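Local coordinates for protein chloromuconate cycloisomerase (Rhodococcus opacus, PDB 4M0X) that is a manganese-binding member of the enolase superfamily, with an enolase-type N-terminal domain joined to a TIM-barrel-like C-terminal domain, at residues P136-F141 / H161-F166; T219-P224 / I242-D247; D231-L236 / G263-F268; T251-A256 / A281-A286; A267-I272 / A294-A299. All blocks are in the same frame, centred on the assembly; numbering follows the deposited sequence.

Contact 1 (P136-F141 / H161-F166); sequences PITWAF and HRSFKF
Phe-141, Phe-164 and Phe-166 gather into an aromatic cluster at the tight end of this parallel strand pair. The ring of Phe-141 lies nearly parallel to that of Phe-164 but slid past it, so they barely overlap, with centroids 5.7 Å apart. Phe-141 sets its CD2 over one face of the Phe-166 ring, the planes inclined at 48°. Helices 146-159 and 173-183 close over this apolar side. Ala-140 and Lys-165 occupy the other face of the sheet, their CB atoms 3.7 Å apart. Beyond CB, Lys-165 runs extended, with CG anti to the backbone N (chi1 -165°), and carries NZ to salt bridges with Glu-222 and Glu-325. Between the faces, Lys-165 N donates to Trp-139 O at 2.9 Å, and Trp-139 N to Ser-163 O.

The opposite end is looser and wetter. Ser-163 OG meets Thr-138 OG1 at 2.8 Å, a hydroxyl pair in which either may donate, and a water bridges Ile-137 O to the backbone N of Arg-162. His-161 ND1 donates to Ile-137 O at 3.0 Å; the oxygen lies in the imidazole plane, although the nitrogen stands well above the carbonyl plane, and Trp-139 CB sits over one ring face, toward its rim. This bond is consistent with a proton on ND1, and the pair thus runs from a polar, hydrated end to an apolar, aromatic one.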
# COMPACT_ATOMS: atom_id res chain seq x y z
N PRO A 136 39.36 10.19 4.94
CA PRO A 136 39.29 11.32 5.89
C PRO A 136 38.50 10.88 7.13
O PRO A 136 37.51 10.15 7.01
CB PRO A 136 38.53 12.41 5.11
CG PRO A 136 38.49 11.93 3.68
CD PRO A 136 38.52 10.42 3.75
N ILE A 137 38.96 11.29 8.30
CA ILE A 137 38.34 10.88 9.55
C ILE A 137 37.29 11.90 10.07
O ILE A 137 37.48 13.12 9.96
CB ILE A 137 39.44 10.59 10.56
CG1 ILE A 137 40.30 9.45 10.03
CG2 ILE A 137 38.89 10.15 11.90
CD1 ILE A 137 39.54 8.13 9.86
N THR A 138 36.16 11.40 10.56
CA THR A 138 35.16 12.25 11.20
C THR A 138 35.43 12.22 12.69
O THR A 138 35.40 11.14 13.30
CB THR A 138 33.73 11.78 10.91
OG1 THR A 138 33.38 12.15 9.57
CG2 THR A 138 32.75 12.42 11.84
N TRP A 139 35.72 13.40 13.25
CA TRP A 139 36.02 13.51 14.66
C TRP A 139 34.76 13.56 15.50
O TRP A 139 33.91 14.44 15.32
CB TRP A 139 36.84 14.78 14.98
CG TRP A 139 37.25 14.77 16.42
CD1 TRP A 139 36.70 15.49 17.42
CD2 TRP A 139 38.25 13.93 17.02
NE1 TRP A 139 37.29 15.17 18.61
CE2 TRP A 139 38.25 14.21 18.39
CE3 TRP A 139 39.14 12.97 16.52
CZ2 TRP A 139 39.13 13.59 19.29
CZ3 TRP A 139 40.02 12.34 17.41
CH2 TRP A 139 40.01 12.66 18.77
N ALA A 140 34.64 12.63 16.43
CA ALA A 140 33.47 12.60 17.29
C ALA A 140 33.75 13.18 18.68
O ALA A 140 34.43 12.56 19.51
CB ALA A 140 32.85 11.20 17.36
N PHE A 141 33.21 14.37 18.89
CA PHE A 141 33.11 14.95 20.21
C PHE A 141 32.35 14.05 21.18
O PHE A 141 31.40 13.36 20.81
CB PHE A 141 32.36 16.26 20.12
CG PHE A 141 32.97 17.23 19.18
CD1 PHE A 141 34.31 17.61 19.31
CD2 PHE A 141 32.20 17.80 18.15
CE1 PHE A 141 34.87 18.52 18.44
CE2 PHE A 141 32.75 18.73 17.28
CZ PHE A 141 34.08 19.09 17.43
N HIS A 161 40.75 18.04 10.10
CA HIS A 161 39.36 17.57 9.99
C HIS A 161 38.36 18.62 9.46
O HIS A 161 38.36 19.76 9.90
CB HIS A 161 38.87 17.03 11.33
CG HIS A 161 39.71 15.93 11.88
ND1 HIS A 161 39.45 14.60 11.64
CD2 HIS A 161 40.85 15.96 12.62
CE1 HIS A 161 40.37 13.86 12.22
NE2 HIS A 161 41.23 14.66 12.83
N ARG A 162 37.53 18.21 8.51
CA ARG A 162 36.42 19.01 8.03
C ARG A 162 35.10 18.23 8.22
O ARG A 162 34.09 18.49 7.54
CB ARG A 162 36.64 19.36 6.55
N SER A 163 35.11 17.26 9.14
CA SER A 163 33.95 16.40 9.35
C SER A 163 33.80 16.01 10.82
O SER A 163 34.75 15.55 11.46
CB SER A 163 34.05 15.16 8.46
OG SER A 163 32.78 14.59 8.24
N PHE A 164 32.60 16.21 11.37
CA PHE A 164 32.38 16.03 12.83
C PHE A 164 31.10 15.29 13.24
O PHE A 164 30.12 15.22 12.49
CB PHE A 164 32.46 17.38 13.57
CG PHE A 164 33.67 18.17 13.20
CD1 PHE A 164 33.65 19.01 12.08
CD2 PHE A 164 34.84 18.02 13.91
CE1 PHE A 164 34.78 19.71 11.69
CE2 PHE A 164 35.98 18.72 13.53
CZ PHE A 164 35.95 19.57 12.43
N LYS A 165 31.16 14.74 14.45
CA LYS A 165 30.03 14.04 15.05
C LYS A 165 29.90 14.51 16.46
O LYS A 165 30.91 14.63 17.17
CB LYS A 165 30.28 12.53 15.04
CG LYS A 165 29.05 11.68 15.30
CD LYS A 165 29.41 10.23 15.05
CE LYS A 165 28.38 9.29 15.64
NZ LYS A 165 28.96 7.95 15.88
N PHE A 166 28.66 14.77 16.87
CA PHE A 166 28.33 15.09 18.24
C PHE A 166 27.64 13.92 18.89
O PHE A 166 26.59 13.47 18.41
CB PHE A 166 27.40 16.30 18.32
CG PHE A 166 28.09 17.59 18.07
CD1 PHE A 166 28.65 18.29 19.12
CD2 PHE A 166 28.18 18.10 16.80
CE1 PHE A 166 29.29 19.49 18.89
CE2 PHE A 166 28.80 19.30 16.56
CZ PHE A 166 29.37 20.00 17.60
O HOH W 1 37.19 15.60 7.82

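Contact 2 (T219-P224 / I242-D247); sequences TVAEQP and IPIMAD. With MN (manganese (II) ion), chain C.
Glu-222 and Asp-247 reach from neighbouring strand ends to the same manganese ion, through Glu-222 OE2 and Asp-247 OD2, each 2.2 Å from the metal. Both side chains leave with CG anti to the backbone N; in Glu-222 (chi1 -157°) the chain stays extended beyond CG, so the longer acid arrives level with the shorter one. Their carboxylate planes are turned 43° apart, and the metal offsets the closeness of the two oxygens. Two waters and Asp-196 complete the coordination, while Lys-165 pairs with the second oxygen of Glu-222 and Lys-271 with that of Asp-247.

Met-245 bends at its last torsion and lays CE against Glu-222 CG at 3.7 Å, with Val-220 CG1 also at 4.0 Å from CE, so the glutamate's stem rests on the methionine methyl. Gln-223 is bent at chi2 (68°), which folds its amide back across the strand ends: OE1 accepts from Asp-247 N at 3.2 Å, in the carbonyl plane, and NE2 bonds to Ile-225 O and Ser-249 OG. On the other face Ala-221 CB touches Ile-244 CD1 at 3.8 Å. Backbone bonds, among them Met-245 N to Ala-221 O at 2.8 Å, zip the strands in parallel register.

The pair belongs to a beta-alpha-beta unit of the barrel: strand 220-222 passes into helix 230-239 and then strand 244-246, with strand 192-196 on the far flank of 220-222 and helix 203-215 packed over Ala-221.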
# COMPACT_ATOMS: atom_id res chain seq x y z
N THR A 219 24.17 17.97 9.64
CA THR A 219 24.16 17.52 8.28
C THR A 219 23.58 16.12 8.08
O THR A 219 23.10 15.77 6.96
CB THR A 219 25.55 17.71 7.70
OG1 THR A 219 25.39 18.58 6.61
CG2 THR A 219 26.20 16.42 7.20
N VAL A 220 23.61 15.34 9.16
CA VAL A 220 23.13 13.98 9.14
C VAL A 220 22.59 13.69 10.53
O VAL A 220 23.12 14.20 11.53
CB VAL A 220 24.25 12.96 8.77
CG1 VAL A 220 23.78 11.52 8.96
CG2 VAL A 220 24.75 13.16 7.34
N ALA A 221 21.56 12.86 10.60
CA ALA A 221 21.09 12.44 11.90
C ALA A 221 21.26 10.95 12.02
O ALA A 221 20.65 10.17 11.29
CB ALA A 221 19.65 12.85 12.11
N GLU A 222 22.13 10.55 12.94
CA GLU A 222 22.35 9.17 13.17
C GLU A 222 21.34 8.67 14.18
O GLU A 222 21.01 9.38 15.11
CB GLU A 222 23.79 8.92 13.64
CG GLU A 222 24.24 7.49 13.36
CD GLU A 222 25.53 7.08 14.02
OE1 GLU A 222 26.44 7.95 14.12
OE2 GLU A 222 25.64 5.89 14.41
N GLN A 223 20.83 7.46 13.97
CA GLN A 223 19.89 6.80 14.86
C GLN A 223 19.24 7.72 15.86
O GLN A 223 19.59 7.71 17.03
CB GLN A 223 20.59 5.69 15.64
CG GLN A 223 19.61 4.71 16.26
CD GLN A 223 18.91 3.91 15.20
OE1 GLN A 223 19.56 3.33 14.32
NE2 GLN A 223 17.59 3.88 15.26
N PRO A 224 18.29 8.56 15.41
CA PRO A 224 17.77 9.48 16.44
C PRO A 224 16.76 8.82 17.39
O PRO A 224 16.76 9.08 18.59
CB PRO A 224 17.11 10.59 15.62
CG PRO A 224 16.81 9.96 14.30
CD PRO A 224 17.81 8.86 14.05
N ILE A 242 17.46 16.90 6.05
CA ILE A 242 18.77 16.25 6.13
C ILE A 242 18.55 14.76 6.20
O ILE A 242 17.51 14.32 6.64
CB ILE A 242 19.60 16.73 7.36
CG1 ILE A 242 18.77 16.66 8.64
CG2 ILE A 242 20.18 18.13 7.13
CD1 ILE A 242 19.61 16.70 9.89
N PRO A 243 19.53 13.97 5.74
CA PRO A 243 19.33 12.52 5.78
C PRO A 243 19.45 11.88 7.16
O PRO A 243 20.07 12.43 8.08
CB PRO A 243 20.43 11.98 4.86
CG PRO A 243 21.47 13.05 4.83
CD PRO A 243 20.72 14.36 4.95
N ILE A 244 18.88 10.69 7.26
CA ILE A 244 18.86 9.87 8.47
C ILE A 244 19.72 8.62 8.24
O ILE A 244 19.51 7.87 7.26
CB ILE A 244 17.41 9.40 8.74
CG1 ILE A 244 16.46 10.59 8.83
CG2 ILE A 244 17.29 8.54 9.99
CD1 ILE A 244 16.81 11.52 9.97
N MET A 245 20.62 8.34 9.18
CA MET A 245 21.43 7.14 9.13
C MET A 245 21.05 6.10 10.18
O MET A 245 20.94 6.39 11.37
CB MET A 245 22.86 7.55 9.32
CG MET A 245 23.88 6.44 9.41
SD MET A 245 25.47 7.11 8.88
CE MET A 245 25.86 8.32 10.13
N ALA A 246 20.87 4.86 9.73
CA ALA A 246 20.70 3.74 10.60
C ALA A 246 22.05 3.29 11.12
O ALA A 246 23.03 3.21 10.37
CB ALA A 246 20.04 2.62 9.84
N ASP A 247 22.10 3.00 12.42
CA ASP A 247 23.27 2.41 13.03
C ASP A 247 22.74 1.18 13.77
O ASP A 247 22.69 0.09 13.18
CB ASP A 247 24.00 3.40 13.95
CG ASP A 247 25.12 2.73 14.76
OD1 ASP A 247 25.45 1.55 14.48
OD2 ASP A 247 25.67 3.37 15.69
MN MN C . 25.99 5.43 16.49
O HOH W 2 25.56 4.31 18.68
O HOH W 3 23.79 5.40 16.81

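Contact 3 (D231-L236 / G263-F268); sequences DGLARL and GAVSAF
No flat side chain carries this contact: Leu-233 and Ala-234 meet Ala-264 and Val-265 through aliphatic carbons and the carbonyl oxygen of Ala-264. The guanidinium of Arg-235 belongs to a residue that faces away, with Asp-231 O over one of its faces, and it pairs with Glu-203. At the interface Leu-233 CB lies 3.4 Å from Ala-264 O, and Ala-234 CB sits 4.2 Å from Ala-264 CB, where the backbones come closest. Leu-233 and Val-265 run side by side, CG against CG1 at 4.0 Å; Val-265 places CG1 beside its backbone N (chi1 -75°), on the side of the leucine.

The arrangement joins a helix on the outside of the TIM-like barrel to the turn leading into strand 267-270. That turn begins where helix 253-262 ends in a Schellman motif, with Gly-263 as the C-prime residue at positive phi, and the motif delivers Ala-264 to the flank of helix 230-239. Ala-264 O and Leu-233 O lie 3.4 Å apart, two acceptors with no bond between them, so contact across the interface is purely van der Waals. Gly-263 O receives a weak hydrogen bond from Arg-237, one turn further along the helix, and Arg-235 packs on Gly-263 of a neighbouring subunit.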
# COMPACT_ATOMS: atom_id res chain seq x y z
N ASP A 231 8.97 2.73 11.22
CA ASP A 231 8.01 3.73 10.75
C ASP A 231 8.40 5.15 11.12
O ASP A 231 8.26 6.08 10.31
CB ASP A 231 6.63 3.42 11.29
CG ASP A 231 6.07 2.14 10.73
OD1 ASP A 231 6.57 1.64 9.68
OD2 ASP A 231 5.12 1.63 11.34
N GLY A 232 8.89 5.31 12.35
CA GLY A 232 9.16 6.61 12.86
C GLY A 232 10.34 7.15 12.11
O GLY A 232 10.40 8.35 11.77
N LEU A 233 11.29 6.25 11.84
CA LEU A 233 12.44 6.60 11.03
C LEU A 233 11.98 7.08 9.66
O LEU A 233 12.45 8.09 9.19
CB LEU A 233 13.32 5.39 10.87
CG LEU A 233 14.62 5.19 11.63
CD1 LEU A 233 14.96 6.28 12.66
CD2 LEU A 233 14.63 3.76 12.19
N ALA A 234 11.05 6.35 9.06
CA ALA A 234 10.52 6.71 7.76
C ALA A 234 9.81 8.04 7.74
O ALA A 234 9.96 8.75 6.74
CB ALA A 234 9.61 5.64 7.18
N ARG A 235 9.03 8.36 8.77
CA ARG A 235 8.35 9.65 8.84
C ARG A 235 9.39 10.76 8.95
O ARG A 235 9.18 11.84 8.38
CB ARG A 235 7.42 9.80 10.05
CG ARG A 235 6.03 9.22 9.90
CD ARG A 235 5.39 9.07 11.28
NE ARG A 235 4.69 7.79 11.44
CZ ARG A 235 4.88 6.90 12.44
NH1 ARG A 235 5.76 7.15 13.41
NH2 ARG A 235 4.18 5.75 12.48
N LEU A 236 10.49 10.50 9.68
CA LEU A 236 11.54 11.48 9.88
C LEU A 236 12.27 11.74 8.57
O LEU A 236 12.55 12.92 8.21
CB LEU A 236 12.56 11.01 10.91
CG LEU A 236 12.45 11.43 12.36
CD1 LEU A 236 13.73 10.98 13.00
CD2 LEU A 236 12.33 12.92 12.58
N GLY A 263 12.04 2.08 3.11
CA GLY A 263 12.40 3.43 2.69
C GLY A 263 12.61 4.28 3.92
O GLY A 263 12.42 5.49 3.89
N ALA A 264 13.04 3.61 4.99
CA ALA A 264 13.13 4.20 6.32
C ALA A 264 14.39 5.02 6.65
O ALA A 264 14.40 5.72 7.67
CB ALA A 264 12.93 3.11 7.38
N VAL A 265 15.45 4.94 5.85
CA VAL A 265 16.64 5.72 6.14
C VAL A 265 17.42 6.13 4.89
O VAL A 265 17.20 5.60 3.81
CB VAL A 265 17.62 4.98 7.12
CG1 VAL A 265 17.13 5.00 8.56
CG2 VAL A 265 17.92 3.57 6.65
N SER A 266 18.36 7.05 5.06
CA SER A 266 19.18 7.53 3.95
C SER A 266 20.50 6.79 3.83
O SER A 266 21.07 6.72 2.72
CB SER A 266 19.47 9.04 4.11
OG SER A 266 18.29 9.79 4.18
N ALA A 267 21.00 6.29 4.96
CA ALA A 267 22.31 5.63 4.99
C ALA A 267 22.47 4.49 6.00
O ALA A 267 21.66 4.29 6.89
CB ALA A 267 23.39 6.65 5.19
N PHE A 268 23.56 3.74 5.83
CA PHE A 268 23.98 2.75 6.81
C PHE A 268 25.26 3.21 7.47
O PHE A 268 26.14 3.76 6.82
CB PHE A 268 24.18 1.38 6.16
CG PHE A 268 22.91 0.76 5.65
CD1 PHE A 268 21.67 1.23 6.08
CD2 PHE A 268 22.94 -0.28 4.75
CE1 PHE A 268 20.50 0.67 5.61
CE2 PHE A 268 21.79 -0.89 4.30
CZ PHE A 268 20.56 -0.40 4.72

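Contact 4 (T251-A256 / A281-A286); sequences TTVQQA and AREIAA
Ile-284 fits its aliphatic branches against Thr-252, Val-253 and Ala-256, where two outer helices of the TIM-like barrel, 253-262 and 278-291, pack at the N-terminal end of the first. One branch leads the way: CG1 lies anti to the carbonyl carbon (chi1 -65°), which sends it across to Val-253 N at 3.8 Å and carries CD1 on to Thr-252 C at 3.9 Å and Thr-251 O at 4.0 Å. The other branch, CG2, touches Ala-256 CB at 4.2 Å, so the isoleucine straddles the first turn of the helix. Beside it Val-253 crosses Glu-283, with the valine CG2 against the glutamate CB at 3.8 Å. The valine methyl thus meets the base of the side chain, with OE2 more distant; the extended Glu-283 chain takes its carboxylate to a salt bridge with Arg-280.

In the next shell, Phe-268 and Ile-270 of strand 267-270 lie against Ile-284, on the barrel-wall side. On the outer side Val-253 packs on Ala-290 of a neighbouring subunit, and Glu-283 on Ala-286 of that same subunit; the pair thus also contributes to a subunit interface.

What sets the helix start in place is Thr-252, its N-cap. Its backbone O receives Ala-256 N at 2.9 Å, and its OG1 takes a weak bond from Gln-254 N and a straighter one from Gln-255 N, at 3.2 Å with 160° at the hydrogen.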
# COMPACT_ATOMS: atom_id res chain seq x y z
N THR A 251 22.04 -4.12 11.88
CA THR A 251 23.10 -4.97 12.37
C THR A 251 23.09 -6.23 11.60
O THR A 251 23.99 -7.02 11.74
CB THR A 251 22.92 -5.32 13.83
OG1 THR A 251 21.77 -6.16 13.95
CG2 THR A 251 22.75 -4.06 14.68
N THR A 252 22.07 -6.45 10.79
CA THR A 252 22.04 -7.66 10.00
C THR A 252 21.59 -7.30 8.61
O THR A 252 20.92 -6.29 8.40
CB THR A 252 21.11 -8.79 10.57
OG1 THR A 252 19.72 -8.49 10.30
CG2 THR A 252 21.33 -9.00 12.06
N VAL A 253 21.99 -8.16 7.70
CA VAL A 253 21.64 -8.16 6.31
C VAL A 253 20.10 -8.21 6.10
O VAL A 253 19.57 -7.63 5.16
CB VAL A 253 22.44 -9.34 5.63
CG1 VAL A 253 21.73 -10.68 5.74
CG2 VAL A 253 22.81 -9.03 4.20
N GLN A 254 19.37 -8.86 7.01
CA GLN A 254 17.90 -8.89 6.90
C GLN A 254 17.32 -7.52 7.26
O GLN A 254 16.34 -7.07 6.66
CB GLN A 254 17.29 -10.01 7.79
CG GLN A 254 17.54 -11.43 7.29
CD GLN A 254 18.85 -12.09 7.77
OE1 GLN A 254 19.34 -11.86 8.88
NE2 GLN A 254 19.39 -12.96 6.93
N GLN A 255 17.91 -6.87 8.27
CA GLN A 255 17.51 -5.52 8.68
C GLN A 255 17.81 -4.53 7.58
O GLN A 255 16.99 -3.66 7.29
CB GLN A 255 18.21 -5.14 9.97
CG GLN A 255 17.93 -6.18 11.02
CD GLN A 255 18.40 -5.81 12.41
OE1 GLN A 255 17.59 -5.73 13.33
NE2 GLN A 255 19.69 -5.60 12.57
N ALA A 256 18.99 -4.67 6.97
CA ALA A 256 19.38 -3.90 5.82
C ALA A 256 18.27 -3.90 4.79
O ALA A 256 17.82 -2.85 4.36
CB ALA A 256 20.64 -4.48 5.20
N ALA A 281 29.33 -7.62 7.30
CA ALA A 281 29.51 -6.17 7.09
C ALA A 281 29.55 -5.80 5.60
O ALA A 281 28.82 -4.89 5.21
CB ALA A 281 30.71 -5.63 7.84
N ARG A 282 30.36 -6.47 4.76
CA ARG A 282 30.32 -6.15 3.33
C ARG A 282 28.95 -6.39 2.73
O ARG A 282 28.50 -5.61 1.89
CB ARG A 282 31.38 -6.86 2.47
CG ARG A 282 32.40 -5.92 1.85
CD ARG A 282 32.32 -5.65 0.35
NE ARG A 282 31.20 -4.82 -0.10
CZ ARG A 282 31.11 -4.34 -1.35
NH1 ARG A 282 32.08 -4.59 -2.23
NH2 ARG A 282 30.08 -3.59 -1.74
N GLU A 283 28.28 -7.46 3.15
CA GLU A 283 27.00 -7.80 2.56
C GLU A 283 26.03 -6.66 2.83
O GLU A 283 25.34 -6.23 1.92
CB GLU A 283 26.47 -9.16 3.05
CG GLU A 283 27.16 -10.36 2.39
CD GLU A 283 26.72 -11.73 2.95
OE1 GLU A 283 27.06 -12.80 2.35
OE2 GLU A 283 26.00 -11.73 3.99
N ILE A 284 26.01 -6.15 4.06
CA ILE A 284 25.18 -4.97 4.40
C ILE A 284 25.51 -3.78 3.50
O ILE A 284 24.62 -3.08 3.02
CB ILE A 284 25.29 -4.59 5.89
CG1 ILE A 284 24.71 -5.70 6.77
CG2 ILE A 284 24.55 -3.30 6.21
CD1 ILE A 284 25.07 -5.56 8.23
N ALA A 285 26.78 -3.60 3.21
CA ALA A 285 27.16 -2.50 2.37
C ALA A 285 26.73 -2.80 0.93
O ALA A 285 26.32 -1.89 0.19
CB ALA A 285 28.66 -2.24 2.47
N ALA A 286 26.79 -4.07 0.54
CA ALA A 286 26.35 -4.46 -0.80
C ALA A 286 24.87 -4.11 -1.01
O ALA A 286 24.47 -3.68 -2.10
CB ALA A 286 26.59 -5.94 -1.03

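Contact 5 (A267-I272 / A294-A299); sequences AFAIKI and ACFGAA
Lys-271 NZ is gripped from two sides, donating to Ala-299 O at 3.1 Å and forming a salt bridge with Asp-247, a ligand of the manganese. The lysine leaves the backbone with CG beside its N, then bends at chi3 (-97°) and again at chi4, so that the chain passes alongside Ala-298 CB and curls round Ala-299 O.

Behind it the two strands are neighbours in the TIM-like barrel, parallel and linked through helices 272-275 and 278-291. Ile-270 N donates to Phe-296 O at 2.8 Å, nearly along the C=O axis, and Phe-268 N reaches Ala-294 O at 2.9 Å; the intervening bond from Phe-296 N to Phe-268 O is weak. The ladder ends where Ala-298 N meets Ile-270 O at 2.8 Å, just past Gly-297, the centre of an inverse gamma turn. One face of the sheet carries Ala-269, whose CB approaches the edge of the Phe-296 ring near its plane, with CD2 at 4.3 Å, and also touches Ala-298 CB. The opposite face, against helix 278-291, brings Ile-270 CG1 within 3.8 Å of Cys-295 SG.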
# COMPACT_ATOMS: atom_id res chain seq x y z
N ALA A 267 21.00 6.29 4.96
CA ALA A 267 22.31 5.63 4.99
C ALA A 267 22.47 4.49 6.00
O ALA A 267 21.66 4.29 6.89
CB ALA A 267 23.39 6.65 5.19
N PHE A 268 23.56 3.74 5.83
CA PHE A 268 23.98 2.75 6.81
C PHE A 268 25.26 3.21 7.47
O PHE A 268 26.14 3.76 6.82
CB PHE A 268 24.18 1.38 6.16
CG PHE A 268 22.91 0.76 5.65
CD1 PHE A 268 21.67 1.23 6.08
CD2 PHE A 268 22.94 -0.28 4.75
CE1 PHE A 268 20.50 0.67 5.61
CE2 PHE A 268 21.79 -0.89 4.30
CZ PHE A 268 20.56 -0.40 4.72
N ALA A 269 25.36 3.00 8.78
CA ALA A 269 26.64 3.07 9.45
C ALA A 269 27.18 1.64 9.40
O ALA A 269 26.58 0.74 9.96
CB ALA A 269 26.46 3.53 10.87
N ILE A 270 28.29 1.43 8.70
CA ILE A 270 28.86 0.10 8.58
C ILE A 270 29.94 -0.12 9.65
O ILE A 270 30.77 0.75 9.90
CB ILE A 270 29.43 -0.12 7.17
CG1 ILE A 270 28.37 0.20 6.11
CG2 ILE A 270 29.99 -1.53 7.04
CD1 ILE A 270 27.23 -0.80 6.01
N LYS A 271 29.91 -1.29 10.30
CA LYS A 271 30.78 -1.60 11.44
C LYS A 271 30.86 -3.09 11.53
O LYS A 271 29.82 -3.73 11.48
CB LYS A 271 30.17 -1.14 12.76
CG LYS A 271 30.18 0.34 13.08
CD LYS A 271 29.98 0.53 14.58
CE LYS A 271 28.53 0.84 14.95
NZ LYS A 271 28.34 2.27 15.33
N ILE A 272 32.06 -3.65 11.71
CA ILE A 272 32.22 -5.10 11.77
C ILE A 272 31.61 -5.80 13.00
O ILE A 272 30.77 -6.68 12.83
CB ILE A 272 33.68 -5.52 11.53
CG1 ILE A 272 34.06 -5.23 10.09
CG2 ILE A 272 33.86 -7.02 11.77
CD1 ILE A 272 35.47 -5.65 9.74
N ALA A 294 23.62 5.52 1.03
CA ALA A 294 25.01 5.83 1.38
C ALA A 294 25.57 5.00 2.54
O ALA A 294 24.83 4.40 3.32
CB ALA A 294 25.12 7.30 1.72
N CYS A 295 26.89 4.98 2.65
CA CYS A 295 27.55 4.29 3.75
C CYS A 295 28.46 5.22 4.51
O CYS A 295 28.96 6.26 4.00
CB CYS A 295 28.35 3.10 3.25
SG CYS A 295 27.37 1.66 2.79
N PHE A 296 28.66 4.83 5.75
CA PHE A 296 29.50 5.52 6.66
C PHE A 296 30.39 4.45 7.21
O PHE A 296 29.91 3.36 7.55
CB PHE A 296 28.64 6.06 7.78
CG PHE A 296 29.37 6.93 8.76
CD1 PHE A 296 30.19 7.98 8.33
CD2 PHE A 296 29.17 6.75 10.12
CE1 PHE A 296 30.83 8.81 9.25
CE2 PHE A 296 29.79 7.59 11.05
CZ PHE A 296 30.62 8.61 10.61
N GLY A 297 31.68 4.76 7.27
CA GLY A 297 32.66 3.86 7.87
C GLY A 297 32.66 4.11 9.37
O GLY A 297 33.42 4.95 9.88
N ALA A 298 31.81 3.36 10.07
CA ALA A 298 31.47 3.66 11.44
C ALA A 298 32.41 3.03 12.45
O ALA A 298 33.13 2.07 12.14
CB ALA A 298 30.03 3.27 11.75
N ALA A 299 32.38 3.56 13.67
CA ALA A 299 33.27 3.13 14.73
C ALA A 299 32.45 2.55 15.88
O ALA A 299 31.27 2.89 16.03
CB ALA A 299 34.08 4.32 15.22

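How the contacts relate
Contacts 1, 2 and 5 are parallel strand pairs in one barrel sheet, and their interior faces converge on the manganese: a lysine from contact 1 and another from contact 5 reach the acids of contact 2. Contact 2 supplies direct metal ligands, while contacts 1 and 5 contribute the charges around them. All three are buried, as is contact 3; contact 4 is partly buried. Contacts 3 and 4 lie on the outer side of the barrel, further from the metal, and have no hydrogen bond across them. Strand 267-270 ties the set together: contacts 3 and 5 share Ala-267 and Phe-268, and contact 4 rests on its outer side. All but contact 1 touch neighbouring subunits.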